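Local coordinates for penicillin-binding protein (Bacillus halodurans, PDB 3TG9) that probably binds penicillin and related beta-lactams covalently, as a membrane-associated member of the beta-lactamase and penicillin-binding protein family, at residues Y106-I111 against R149-N154; I63-L68 against G161-S166; Y191-T196 against P221-S226; G72-D77 against V91-L96. All coordinates share one frame; numbering follows the deposited sequence.

Interaction 1: residues Y106-I111 against R149-N154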
loop_
_atom_site.group_PDB
_atom_site.type_symbol
_atom_site.label_atom_id
_atom_site.label_comp_id
_atom_site.label_asym_id
_atom_site.label_seq_id
_atom_site.Cartn_x
_atom_site.Cartn_y
_atom_site.Cartn_z
ATOM N N TYR B 106 8.309 21.581 3.059
ATOM C CA TYR B 106 8.697 20.265 3.559
ATOM C C TYR B 106 9.382 19.467 2.450
ATOM O O TYR B 106 9.983 18.424 2.697
ATOM C CB TYR B 106 7.498 19.509 4.138
ATOM C CG TYR B 106 6.477 19.042 3.117
ATOM C CD1 TYR B 106 6.476 17.730 2.655
ATOM C CD2 TYR B 106 5.507 19.906 2.631
ATOM C CE1 TYR B 106 5.541 17.288 1.729
ATOM C CE2 TYR B 106 4.565 19.474 1.704
ATOM C CZ TYR B 106 4.591 18.167 1.256
ATOM O OH TYR B 106 3.660 17.743 0.335
ATOM N N PHE B 107 9.299 19.987 1.228
ATOM C CA PHE B 107 9.880 19.340 0.054
ATOM C C PHE B 107 10.250 20.400 -0.980
ATOM O O PHE B 107 9.451 20.743 -1.863
ATOM C CB PHE B 107 8.902 18.310 -0.544
ATOM C CG PHE B 107 9.499 17.467 -1.646
ATOM C CD1 PHE B 107 10.579 16.639 -1.395
ATOM C CD2 PHE B 107 8.970 17.492 -2.929
ATOM C CE1 PHE B 107 11.133 15.865 -2.406
ATOM C CE2 PHE B 107 9.521 16.719 -3.943
ATOM C CZ PHE B 107 10.602 15.906 -3.677
ATOM N N ASP B 108 11.460 20.933 -0.853
ATOM C CA ASP B 108 11.954 21.963 -1.761
ATOM C C ASP B 108 12.480 21.311 -3.031
ATOM O O ASP B 108 13.583 20.761 -3.048
ATOM C CB ASP B 108 13.061 22.766 -1.084
ATOM C CG ASP B 108 13.488 23.967 -1.891
ATOM O OD1 ASP B 108 13.986 24.926 -1.273
ATOM O OD2 ASP B 108 13.328 23.960 -3.129
ATOM N N GLU B 109 11.684 21.388 -4.090
ATOM C CA GLU B 109 11.967 20.679 -5.334
ATOM C C GLU B 109 13.164 21.250 -6.087
ATOM O O GLU B 109 13.645 20.655 -7.052
ATOM C CB GLU B 109 10.717 20.663 -6.225
ATOM C CG GLU B 109 9.495 20.054 -5.525
ATOM C CD GLU B 109 8.333 19.770 -6.473
ATOM O OE1 GLU B 109 7.164 19.840 -6.026
ATOM O OE2 GLU B 109 8.590 19.480 -7.663
ATOM N N GLU B 110 13.643 22.403 -5.635
ATOM C CA GLU B 110 14.812 23.043 -6.224
ATOM C C GLU B 110 16.112 22.386 -5.750
ATOM O O GLU B 110 17.155 22.516 -6.395
ATOM C CB GLU B 110 14.812 24.541 -5.891
ATOM C CG GLU B 110 16.163 25.234 -6.052
ATOM C CD GLU B 110 16.092 26.725 -5.754
ATOM O OE1 GLU B 110 15.048 27.343 -6.067
ATOM O OE2 GLU B 110 17.081 27.270 -5.209
ATOM N N ILE B 111 16.039 21.665 -4.634
ATOM C CA ILE B 111 17.225 21.056 -4.030
ATOM C C ILE B 111 17.060 19.563 -3.773
ATOM O O ILE B 111 18.045 18.833 -3.682
ATOM C CB ILE B 111 17.607 21.750 -2.704
ATOM C CG1 ILE B 111 16.453 21.659 -1.703
ATOM C CG2 ILE B 111 17.979 23.205 -2.952
ATOM C CD1 ILE B 111 16.740 22.317 -0.368
ATOM N N ARG B 149 10.826 36.917 -3.942
ATOM C CA ARG B 149 11.106 36.225 -5.198
ATOM C C ARG B 149 10.204 35.022 -5.446
ATOM O O ARG B 149 9.459 34.604 -4.566
ATOM C CB ARG B 149 12.569 35.792 -5.249
ATOM C CG ARG B 149 12.906 34.630 -4.337
ATOM C CD ARG B 149 14.406 34.384 -4.318
ATOM N NE ARG B 149 14.730 32.960 -4.314
ATOM C CZ ARG B 149 14.836 32.216 -3.216
ATOM N NH1 ARG B 149 14.637 32.760 -2.023
ATOM N NH2 ARG B 149 15.139 30.925 -3.308
ATOM N N PHE B 150 10.278 34.477 -6.657
ATOM C CA PHE B 150 9.528 33.273 -6.999
ATOM C C PHE B 150 10.277 32.006 -6.582
ATOM O O PHE B 150 11.434 31.805 -6.949
ATOM C CB PHE B 150 9.197 33.220 -8.497
ATOM C CG PHE B 150 8.414 31.991 -8.901
ATOM C CD1 PHE B 150 7.029 32.014 -8.929
ATOM C CD2 PHE B 150 9.071 30.805 -9.227
ATOM C CE1 PHE B 150 6.305 30.879 -9.284
ATOM C CE2 PHE B 150 8.360 29.674 -9.587
ATOM C CZ PHE B 150 6.972 29.710 -9.616
ATOM N N HIS B 151 9.605 31.151 -5.823
ATOM C CA HIS B 151 10.189 29.881 -5.422
ATOM C C HIS B 151 9.115 28.814 -5.235
ATOM O O HIS B 151 8.346 28.855 -4.269
ATOM C CB HIS B 151 10.985 30.048 -4.132
ATOM C CG HIS B 151 11.894 28.897 -3.836
ATOM N ND1 HIS B 151 11.478 27.776 -3.156
ATOM C CD2 HIS B 151 13.200 28.692 -4.138
ATOM C CE1 HIS B 151 12.485 26.930 -3.045
ATOM N NE2 HIS B 151 13.543 27.463 -3.633
ATOM N N TYR B 152 9.064 27.857 -6.159
ATOM C CA TYR B 152 8.037 26.812 -6.107
ATOM C C TYR B 152 8.006 26.121 -4.746
ATOM O O TYR B 152 9.012 25.590 -4.283
ATOM C CB TYR B 152 8.230 25.783 -7.224
ATOM C CG TYR B 152 7.017 24.905 -7.434
ATOM C CD1 TYR B 152 5.961 25.332 -8.227
ATOM C CD2 TYR B 152 6.919 23.652 -6.824
ATOM C CE1 TYR B 152 4.837 24.532 -8.423
ATOM C CE2 TYR B 152 5.799 22.844 -7.011
ATOM C CZ TYR B 152 4.762 23.292 -7.815
ATOM O OH TYR B 152 3.643 22.507 -8.016
ATOM N N ASN B 153 6.836 26.129 -4.121
ATOM C CA ASN B 153 6.699 25.732 -2.732
ATOM C C ASN B 153 5.437 24.898 -2.488
ATOM O O ASN B 153 4.316 25.367 -2.701
ATOM C CB ASN B 153 6.678 26.989 -1.859
ATOM C CG ASN B 153 6.780 26.683 -0.385
ATOM O OD1 ASN B 153 5.957 25.964 0.166
ATOM N ND2 ASN B 153 7.792 27.246 0.267
ATOM N N ASN B 154 5.625 23.668 -2.018
ATOM C CA ASN B 154 4.514 22.757 -1.782
ATOM C C ASN B 154 3.769 23.044 -0.481
ATOM O O ASN B 154 2.531 23.052 -0.444
ATOM C CB ASN B 154 5.016 21.320 -1.817
ATOM C CG ASN B 154 5.465 20.908 -3.197
ATOM O OD1 ASN B 154 4.660 20.840 -4.124
ATOM N ND2 ASN B 154 6.751 20.632 -3.347
#
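Asn154 lays its side-chain amide between Phe107 and Glu109, and it belongs to a Tyr152-Asn153-Asn154 run that fits the YxN motif of the serine beta-lactamase and penicillin-binding protein fold. The partner motif would be SxxK, with Ser55 and Lys58: Tyr152 OH bonds to both Ser55 OG and Lys58 NZ, and Asn154 OD1 also bonds to Lys58 NZ. These bonds are consistent with an active-site role.

The tight part is the Asn154 amide. ND2 donates to Phe107 O at 3.1 Å, in the plane of that carbonyl, and to the anti lone pair of Glu109 OE1 at 2.8 Å. Both acceptors lie within 5° of the amide plane, and the Glu109 carboxylate is turned only 12° from it, so two bonds fix the rotation of the amide. ND2 also sits at the edge of the Phe107 ring, 3.9 Å from CD2, while Asn154 CB approaches Tyr106 CE2 obliquely. Tyr106 OH reaches past this contact to Asp227.

Glu109 and Glu110 are exposed to solvent, yet Glu109 lays its chain against Asn154 and meets the edge of the Tyr152 ring with OE1. The looser side is Glu110 and Arg149: Glu110 OE1 is 2.9 Å from His151 NE2, but at too poor an angle for a hydrogen bond, and Arg149 stays beyond salt-bridge range. Asp108 packs closely on the buried His151. Its OD2 accepts from Glu110 N in an Asx turn; with CG anti to the backbone N (chi1 -172°), the carboxylate stands almost perpendicular to the His151 ring, OD1 at the ring's edge, 3.1 Å from CE1.

Interaction 2: residues I63-L68 against G161-S166; sequences IAICQL and GLVVES
No ring or other flat group passes between Ile65 and Val164; aliphatic branches alone fill the interface, and the aromatic neighbour, Tyr175 of helix 172-182, touches Ala64, Leu68 and Val164 from its own helix. The central pair is Ile65 CD1 against Val164 CG2 at 3.4 Å, closer than ordinary van der Waals contact, with Ile65 CG1 behind it at 3.8 Å from the same methyl. Ile65 has CG1 anti to its carbonyl carbon (chi1 -78°), and the further turn at chi2 carries CD1 across to the second helix. There it also meets Val163 CG1 at 4.1 Å, the two side chains crossing at about a right angle.

This is helix-helix packing inside the helical part of the penicillin-binding protein fold. The axes of the two short segments approach to 9.9 Å and run in the same general direction, 40° apart. Ala64, Ile65 and Leu68 all meet on Val164: its CG2 is 4.2 Å from Ala64 CB, and Leu68 CD1 reaches its CA at 3.9 Å. All five residues that touch are buried, and no hydrogen bond spans the pair of helices. Helix 93-98 closes one flank, with Ile93 against both Ile65 and Val163 and Leu97 against Ile65.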
loop_
_atom_site.group_PDB
_atom_site.type_symbol
_atom_site.label_atom_id
_atom_site.label_comp_id
_atom_site.label_asym_id
_atom_site.label_seq_id
_atom_site.Cartn_x
_atom_site.Cartn_y
_atom_site.Cartn_z
ATOM N N ILE B 63 -8.413 27.446 -7.619
ATOM C CA ILE B 63 -9.804 27.673 -7.991
ATOM C C ILE B 63 -10.660 27.809 -6.729
ATOM O O ILE B 63 -11.488 28.714 -6.615
ATOM C CB ILE B 63 -10.344 26.517 -8.853
ATOM C CG1 ILE B 63 -9.580 26.424 -10.173
ATOM C CG2 ILE B 63 -11.847 26.679 -9.114
ATOM C CD1 ILE B 63 -10.099 25.327 -11.100
ATOM N N ALA B 64 -10.455 26.904 -5.780
ATOM C CA ALA B 64 -11.229 26.911 -4.542
ATOM C C ALA B 64 -11.009 28.206 -3.769
ATOM O O ALA B 64 -11.956 28.806 -3.261
ATOM C CB ALA B 64 -10.862 25.709 -3.679
ATOM N N ILE B 65 -9.752 28.631 -3.682
ATOM C CA ILE B 65 -9.396 29.839 -2.944
ATOM C C ILE B 65 -10.011 31.072 -3.594
ATOM O O ILE B 65 -10.456 31.999 -2.908
ATOM C CB ILE B 65 -7.877 30.024 -2.860
ATOM C CG1 ILE B 65 -7.289 29.110 -1.784
ATOM C CG2 ILE B 65 -7.539 31.480 -2.557
ATOM C CD1 ILE B 65 -7.683 29.502 -0.374
ATOM N N CYS B 66 -10.043 31.076 -4.920
ATOM C CA CYS B 66 -10.657 32.176 -5.658
ATOM C C CYS B 66 -12.165 32.211 -5.429
ATOM O O CYS B 66 -12.747 33.286 -5.333
ATOM C CB CYS B 66 -10.336 32.070 -7.148
ATOM S SG CYS B 66 -8.602 32.367 -7.505
ATOM N N GLN B 67 -12.792 31.040 -5.322
ATOM C CA GLN B 67 -14.236 30.982 -5.088
ATOM C C GLN B 67 -14.611 31.606 -3.753
ATOM O O GLN B 67 -15.664 32.233 -3.625
ATOM C CB GLN B 67 -14.752 29.550 -5.121
ATOM C CG GLN B 67 -14.699 28.883 -6.467
ATOM C CD GLN B 67 -15.180 27.454 -6.392
ATOM O OE1 GLN B 67 -15.064 26.814 -5.347
ATOM N NE2 GLN B 67 -15.727 26.944 -7.493
ATOM N N LEU B 68 -13.752 31.420 -2.758
ATOM C CA LEU B 68 -13.973 32.020 -1.451
ATOM C C LEU B 68 -13.830 33.534 -1.548
ATOM O O LEU B 68 -14.567 34.282 -0.903
ATOM C CB LEU B 68 -12.991 31.459 -0.426
ATOM C CG LEU B 68 -13.084 29.951 -0.175
ATOM C CD1 LEU B 68 -12.059 29.532 0.849
ATOM C CD2 LEU B 68 -14.486 29.564 0.269
ATOM N N GLY B 161 -4.670 25.122 1.548
ATOM C CA GLY B 161 -5.676 24.114 1.844
ATOM C C GLY B 161 -6.265 24.295 3.229
ATOM O O GLY B 161 -7.474 24.167 3.435
ATOM N N LEU B 162 -5.395 24.595 4.188
ATOM C CA LEU B 162 -5.821 24.863 5.554
ATOM C C LEU B 162 -6.698 26.114 5.633
ATOM O O LEU B 162 -7.596 26.202 6.467
ATOM C CB LEU B 162 -4.604 24.976 6.473
ATOM C CG LEU B 162 -3.953 23.608 6.691
ATOM C CD1 LEU B 162 -2.646 23.705 7.463
ATOM C CD2 LEU B 162 -4.932 22.684 7.399
ATOM N N VAL B 163 -6.447 27.081 4.758
ATOM C CA VAL B 163 -7.291 28.264 4.707
ATOM C C VAL B 163 -8.670 27.903 4.172
ATOM O O VAL B 163 -9.685 28.324 4.722
ATOM C CB VAL B 163 -6.659 29.386 3.862
ATOM C CG1 VAL B 163 -7.665 30.500 3.624
ATOM C CG2 VAL B 163 -5.404 29.917 4.552
ATOM N N VAL B 164 -8.708 27.103 3.112
ATOM C CA VAL B 164 -9.978 26.676 2.547
ATOM C C VAL B 164 -10.827 25.975 3.596
ATOM O O VAL B 164 -12.038 26.183 3.666
ATOM C CB VAL B 164 -9.784 25.740 1.338
ATOM C CG1 VAL B 164 -11.103 25.056 0.972
ATOM C CG2 VAL B 164 -9.236 26.517 0.148
ATOM N N GLU B 165 -10.184 25.148 4.417
ATOM C CA GLU B 165 -10.878 24.399 5.454
ATOM C C GLU B 165 -11.374 25.334 6.543
ATOM O O GLU B 165 -12.521 25.244 6.992
ATOM C CB GLU B 165 -9.952 23.339 6.065
ATOM C CG GLU B 165 -9.639 22.182 5.136
ATOM C CD GLU B 165 -8.822 21.081 5.799
ATOM O OE1 GLU B 165 -8.175 21.337 6.836
ATOM O OE2 GLU B 165 -8.827 19.952 5.267
ATOM N N SER B 166 -10.490 26.232 6.958
ATOM C CA SER B 166 -10.770 27.155 8.049
ATOM C C SER B 166 -11.890 28.126 7.692
ATOM O O SER B 166 -12.697 28.502 8.545
ATOM C CB SER B 166 -9.501 27.922 8.424
ATOM O OG SER B 166 -9.670 28.641 9.631
#

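Interaction 3: residues Y191-T196 against P221-S226; sequences YFAFDT and PVIGGS
Tyr191 and Ile223 set the geometry of this contact between two loops. The Tyr191 ring, with CG anti to its carbonyl carbon, lies along Gly224 and Gly225: Gly224 O approaches CD1 obliquely at 3.6 Å, and Gly225 O stands near the ring plane at its edge, 3.7 Å from CE1. A water accepts from Tyr191 OH and donates to Gly225 O, closing the far end. Ile223 extends at about a right angle to the Tyr191 side chain, its extended form (chi1 -174°) putting CD1 3.2 Å from Tyr191 O; Ile223 CB lies 4.1 Å from Ala193 CB. The Phe194 ring comes obliquely to Val222 O, CD2 being 3.5 Å from it, while one ring face carries a water near its centre. Val222 O accepts directly from Phe194 N at 3.1 Å (N-H...O angle 155°).

Val222 CG2 reaches the Asp195 carboxylate, whose OD1 forms a salt bridge with Arg128. Phe194, Asp195 and Val222 pack on Tyr218 of the second subunit, so this part of the fold lies at the dimer interface. With one direct backbone bond, and waters joining Phe192 O to Gly224 N and, weakly, Val222 O, the loops are held largely through main-chain polarity, solvent and aliphatic contact.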
loop_
_atom_site.group_PDB
_atom_site.type_symbol
_atom_site.label_atom_id
_atom_site.label_comp_id
_atom_site.label_asym_id
_atom_site.label_seq_id
_atom_site.Cartn_x
_atom_site.Cartn_y
_atom_site.Cartn_z
ATOM N N TYR B 191 -10.280 12.565 -4.294
ATOM C CA TYR B 191 -9.071 12.412 -3.512
ATOM C C TYR B 191 -9.119 11.031 -2.885
ATOM O O TYR B 191 -9.547 10.865 -1.742
ATOM C CB TYR B 191 -8.975 13.527 -2.471
ATOM C CG TYR B 191 -8.788 14.882 -3.116
ATOM C CD1 TYR B 191 -7.543 15.484 -3.144
ATOM C CD2 TYR B 191 -9.851 15.544 -3.725
ATOM C CE1 TYR B 191 -7.352 16.710 -3.740
ATOM C CE2 TYR B 191 -9.664 16.787 -4.329
ATOM C CZ TYR B 191 -8.408 17.359 -4.329
ATOM O OH TYR B 191 -8.181 18.578 -4.928
ATOM N N PHE B 192 -8.726 10.035 -3.673
ATOM C CA PHE B 192 -8.782 8.647 -3.243
ATOM C C PHE B 192 -7.579 8.332 -2.369
ATOM O O PHE B 192 -6.498 8.902 -2.558
ATOM C CB PHE B 192 -8.794 7.690 -4.442
ATOM C CG PHE B 192 -9.859 7.989 -5.455
ATOM C CD1 PHE B 192 -11.088 8.484 -5.058
ATOM C CD2 PHE B 192 -9.634 7.756 -6.804
ATOM C CE1 PHE B 192 -12.072 8.758 -5.989
ATOM C CE2 PHE B 192 -10.611 8.030 -7.743
ATOM C CZ PHE B 192 -11.830 8.530 -7.339
ATOM N N ALA B 193 -7.777 7.424 -1.418
ATOM C CA ALA B 193 -6.708 6.966 -0.542
ATOM C C ALA B 193 -6.281 5.585 -1.001
ATOM O O ALA B 193 -7.100 4.820 -1.496
ATOM C CB ALA B 193 -7.180 6.923 0.901
ATOM N N PHE B 194 -4.998 5.274 -0.836
ATOM C CA PHE B 194 -4.437 4.031 -1.346
ATOM C C PHE B 194 -5.123 2.803 -0.753
ATOM O O PHE B 194 -5.224 1.765 -1.410
ATOM C CB PHE B 194 -2.934 3.953 -1.042
ATOM C CG PHE B 194 -2.075 4.835 -1.911
ATOM C CD1 PHE B 194 -2.153 4.759 -3.301
ATOM C CD2 PHE B 194 -1.168 5.720 -1.340
ATOM C CE1 PHE B 194 -1.359 5.564 -4.096
ATOM C CE2 PHE B 194 -0.367 6.520 -2.128
ATOM C CZ PHE B 194 -0.460 6.448 -3.510
ATOM N N ASP B 195 -5.577 2.909 0.494
ATOM C CA ASP B 195 -6.094 1.733 1.201
ATOM C C ASP B 195 -7.591 1.588 0.964
ATOM O O ASP B 195 -8.223 0.654 1.458
ATOM C CB ASP B 195 -5.752 1.770 2.698
ATOM C CG ASP B 195 -6.226 3.043 3.377
ATOM O OD1 ASP B 195 -6.337 4.086 2.699
ATOM O OD2 ASP B 195 -6.490 3.007 4.591
ATOM N N THR B 196 -8.145 2.507 0.179
ATOM C CA THR B 196 -9.546 2.432 -0.208
ATOM C C THR B 196 -9.713 2.793 -1.681
ATOM O O THR B 196 -10.706 3.400 -2.068
ATOM C CB THR B 196 -10.444 3.344 0.666
ATOM O OG1 THR B 196 -10.003 4.701 0.560
ATOM C CG2 THR B 196 -10.378 2.927 2.138
ATOM N N PRO B 221 1.990 10.661 0.201
ATOM C CA PRO B 221 0.987 10.732 1.269
ATOM C C PRO B 221 -0.185 9.821 0.905
ATOM O O PRO B 221 -0.535 9.689 -0.275
ATOM C CB PRO B 221 0.565 12.201 1.251
ATOM C CG PRO B 221 1.771 12.928 0.710
ATOM C CD PRO B 221 2.375 11.996 -0.299
ATOM N N VAL B 222 -0.783 9.192 1.906
ATOM C CA VAL B 222 -1.740 8.124 1.658
ATOM C C VAL B 222 -2.920 8.636 0.841
ATOM O O VAL B 222 -3.558 7.877 0.120
ATOM C CB VAL B 222 -2.219 7.481 2.976
ATOM C CG1 VAL B 222 -2.807 8.535 3.893
ATOM C CG2 VAL B 222 -3.223 6.351 2.709
ATOM N N ILE B 223 -3.196 9.932 0.944
ATOM C CA ILE B 223 -4.296 10.531 0.206
ATOM C C ILE B 223 -3.823 11.870 -0.328
ATOM O O ILE B 223 -2.948 12.499 0.260
ATOM C CB ILE B 223 -5.564 10.706 1.082
ATOM C CG1 ILE B 223 -6.751 11.194 0.244
ATOM C CG2 ILE B 223 -5.303 11.665 2.227
ATOM C CD1 ILE B 223 -8.055 11.264 1.030
ATOM N N GLY B 224 -4.379 12.286 -1.461
ATOM C CA GLY B 224 -3.994 13.539 -2.083
ATOM C C GLY B 224 -4.485 14.717 -1.267
ATOM O O GLY B 224 -5.342 14.557 -0.391
ATOM N N GLY B 225 -3.946 15.897 -1.556
ATOM C CA GLY B 225 -4.274 17.086 -0.801
ATOM C C GLY B 225 -4.167 18.353 -1.629
ATOM O O GLY B 225 -4.179 18.311 -2.860
ATOM N N SER B 226 -4.053 19.484 -0.942
ATOM C CA SER B 226 -4.085 20.786 -1.588
ATOM C C SER B 226 -2.827 21.080 -2.406
ATOM O O SER B 226 -2.816 22.007 -3.214
ATOM C CB SER B 226 -4.326 21.883 -0.550
ATOM O OG SER B 226 -3.383 21.798 0.508
HETATM O O HOH W 1 -5.852 19.763 -4.688
HETATM O O HOH W 2 -5.946 11.501 -3.733
HETATM O O HOH W 3 -3.726 7.996 -3.214
#

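Interaction 4: residues G72-D77 against V91-L96; sequences GKLSFD and VTIHHL
Ile93 meets Leu74, Ser75 and Phe76 of the 72-77 loop. Its CB lies 3.9 Å from both Phe76 O and Ser75 O. CG1, anti to the carbonyl carbon (chi1 -61°), comes to 3.6 Å from Ser75 O and then to 4.0 Å from Leu74 CD1, the two aliphatic chains crossing at a slant. Ile93 CG2 turns to the edge of the Phe76 ring, 4.3 Å from Phe76 CD1 and near the ring plane. At the tip, Ile93 CD1 passes beyond the loop towards Val163 of helix 155-168.

Beside it the backbone adds one polar tie: His94 N donates to Phe76 O at 3.1 Å, the N-H...O angle being 144° and the donor tilted 19° from the carbonyl plane. The same oxygen also lies against His94 CB. Thr92 sits at the N-cap of helix 93-98, and with His95 it makes a capping box: His95 N donates to Thr92 OG1, and Thr92 N donates to His95 ND1. A water that donates to Asp77 OD1 reaches Thr92 OG1 only weakly.

The loop follows a Schellman motif at Gly72, which ends helix 58-70, and leads towards helix 93-98. Leu74 and Phe76 pack back on helix 58-70, Phe76 also touches helix 252-258, and His94 ND1 bonds to Tyr273 OH in the turn between strands 269-271 and 276-279.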
loop_
_atom_site.group_PDB
_atom_site.type_symbol
_atom_site.label_atom_id
_atom_site.label_comp_id
_atom_site.label_asym_id
_atom_site.label_seq_id
_atom_site.Cartn_x
_atom_site.Cartn_y
_atom_site.Cartn_z
ATOM N N GLY B 72 -16.839 36.527 -1.316
ATOM C CA GLY B 72 -16.694 37.565 -0.317
ATOM C C GLY B 72 -16.421 37.038 1.078
ATOM O O GLY B 72 -16.677 37.726 2.067
ATOM N N LYS B 73 -15.893 35.821 1.165
ATOM C CA LYS B 73 -15.513 35.253 2.455
ATOM C C LYS B 73 -14.024 35.430 2.705
ATOM O O LYS B 73 -13.519 35.068 3.766
ATOM C CB LYS B 73 -15.867 33.768 2.512
ATOM C CG LYS B 73 -17.345 33.469 2.347
ATOM C CD LYS B 73 -18.117 33.722 3.634
ATOM C CE LYS B 73 -17.680 32.759 4.737
ATOM N NZ LYS B 73 -18.566 32.830 5.927
ATOM N N LEU B 74 -13.325 35.998 1.727
ATOM C CA LEU B 74 -11.868 36.056 1.757
ATOM C C LEU B 74 -11.357 36.969 0.645
ATOM O O LEU B 74 -12.052 37.181 -0.344
ATOM C CB LEU B 74 -11.310 34.648 1.565
ATOM C CG LEU B 74 -9.820 34.402 1.359
ATOM C CD1 LEU B 74 -9.051 34.483 2.680
ATOM C CD2 LEU B 74 -9.636 33.038 0.717
ATOM N N SER B 75 -10.146 37.499 0.808
ATOM C CA SER B 75 -9.522 38.342 -0.213
ATOM C C SER B 75 -8.050 37.969 -0.435
ATOM O O SER B 75 -7.427 37.354 0.424
ATOM C CB SER B 75 -9.635 39.821 0.167
ATOM O OG SER B 75 -8.558 40.220 0.997
ATOM N N PHE B 76 -7.496 38.346 -1.586
ATOM C CA PHE B 76 -6.127 37.967 -1.930
ATOM C C PHE B 76 -5.084 38.720 -1.107
ATOM O O PHE B 76 -3.898 38.379 -1.132
ATOM C CB PHE B 76 -5.861 38.165 -3.425
ATOM C CG PHE B 76 -6.765 37.356 -4.318
ATOM C CD1 PHE B 76 -6.805 35.978 -4.223
ATOM C CD2 PHE B 76 -7.560 37.977 -5.265
ATOM C CE1 PHE B 76 -7.632 35.235 -5.051
ATOM C CE2 PHE B 76 -8.389 37.242 -6.095
ATOM C CZ PHE B 76 -8.422 35.870 -5.988
ATOM N N ASP B 77 -5.533 39.739 -0.378
ATOM C CA ASP B 77 -4.648 40.541 0.471
ATOM C C ASP B 77 -4.697 40.077 1.918
ATOM O O ASP B 77 -3.872 40.477 2.745
ATOM C CB ASP B 77 -5.039 42.016 0.402
ATOM C CG ASP B 77 -4.632 42.657 -0.899
ATOM O OD1 ASP B 77 -3.575 42.261 -1.442
ATOM O OD2 ASP B 77 -5.366 43.552 -1.377
ATOM N N VAL B 91 2.852 36.971 5.539
ATOM C CA VAL B 91 2.418 36.143 4.423
ATOM C C VAL B 91 0.927 36.338 4.133
ATOM O O VAL B 91 0.099 36.414 5.043
ATOM C CB VAL B 91 2.768 34.656 4.627
ATOM C CG1 VAL B 91 2.070 33.800 3.581
ATOM C CG2 VAL B 91 4.277 34.468 4.554
ATOM N N THR B 92 0.609 36.450 2.850
ATOM C CA THR B 92 -0.739 36.726 2.403
ATOM C C THR B 92 -1.162 35.611 1.456
ATOM O O THR B 92 -0.315 34.887 0.920
ATOM C CB THR B 92 -0.789 38.057 1.634
ATOM O OG1 THR B 92 0.002 37.946 0.446
ATOM C CG2 THR B 92 -0.245 39.202 2.488
ATOM N N ILE B 93 -2.470 35.480 1.258
ATOM C CA ILE B 93 -3.027 34.497 0.348
ATOM C C ILE B 93 -2.329 34.571 -1.002
ATOM O O ILE B 93 -1.880 33.561 -1.543
ATOM C CB ILE B 93 -4.533 34.749 0.142
ATOM C CG1 ILE B 93 -5.285 34.634 1.474
ATOM C CG2 ILE B 93 -5.101 33.816 -0.914
ATOM C CD1 ILE B 93 -5.038 33.330 2.216
ATOM N N HIS B 94 -2.239 35.785 -1.536
ATOM C CA HIS B 94 -1.651 36.019 -2.848
ATOM C C HIS B 94 -0.188 35.553 -2.930
ATOM O O HIS B 94 0.257 35.077 -3.975
ATOM C CB HIS B 94 -1.793 37.498 -3.231
ATOM C CG HIS B 94 -0.914 37.915 -4.368
ATOM N ND1 HIS B 94 -1.357 37.960 -5.675
ATOM C CD2 HIS B 94 0.384 38.295 -4.397
ATOM C CE1 HIS B 94 -0.365 38.354 -6.456
ATOM N NE2 HIS B 94 0.703 38.556 -5.707
ATOM N N HIS B 95 0.556 35.680 -1.838
ATOM C CA HIS B 95 1.929 35.178 -1.815
ATOM C C HIS B 95 1.957 33.667 -2.016
ATOM O O HIS B 95 2.770 33.138 -2.773
ATOM C CB HIS B 95 2.620 35.526 -0.497
ATOM C CG HIS B 95 2.890 36.989 -0.324
ATOM N ND1 HIS B 95 2.756 37.632 0.890
ATOM C CD2 HIS B 95 3.278 37.936 -1.209
ATOM C CE1 HIS B 95 3.055 38.910 0.743
ATOM N NE2 HIS B 95 3.373 39.123 -0.521
ATOM N N LEU B 96 1.061 32.979 -1.322
ATOM C CA LEU B 96 0.970 31.528 -1.401
ATOM C C LEU B 96 0.571 31.071 -2.804
ATOM O O LEU B 96 1.159 30.132 -3.345
ATOM C CB LEU B 96 -0.024 31.013 -0.358
ATOM C CG LEU B 96 0.340 31.399 1.082
ATOM C CD1 LEU B 96 -0.850 31.301 2.021
ATOM C CD2 LEU B 96 1.497 30.558 1.588
HETATM O O HOH W 4 -1.030 40.645 -1.451
#

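How the interactions relate
Interactions 2 and 4 belong to one helical cluster: their centres lie about 10 Å apart, Ile65 CG2 packs on Ile93 CG2 at 3.8 Å, and interaction 2 uses helix 58-70 itself, while the loop and helix of interaction 4 pack on it. Interaction 2 is fully buried and wholly apolar, whereas interaction 4, farther from the chain centre, mixes aliphatic packing with a backbone bond and a helix cap. Interaction 3 is also buried but is built of loops, carbonyls and waters, and it alone reaches the second subunit; Ser226 OG touches Gly161 CA of interaction 2. Interaction 1 is partly buried and the most polar, with carboxylates towards solvent, and it leads into helix 155-168, whose second half serves interaction 2.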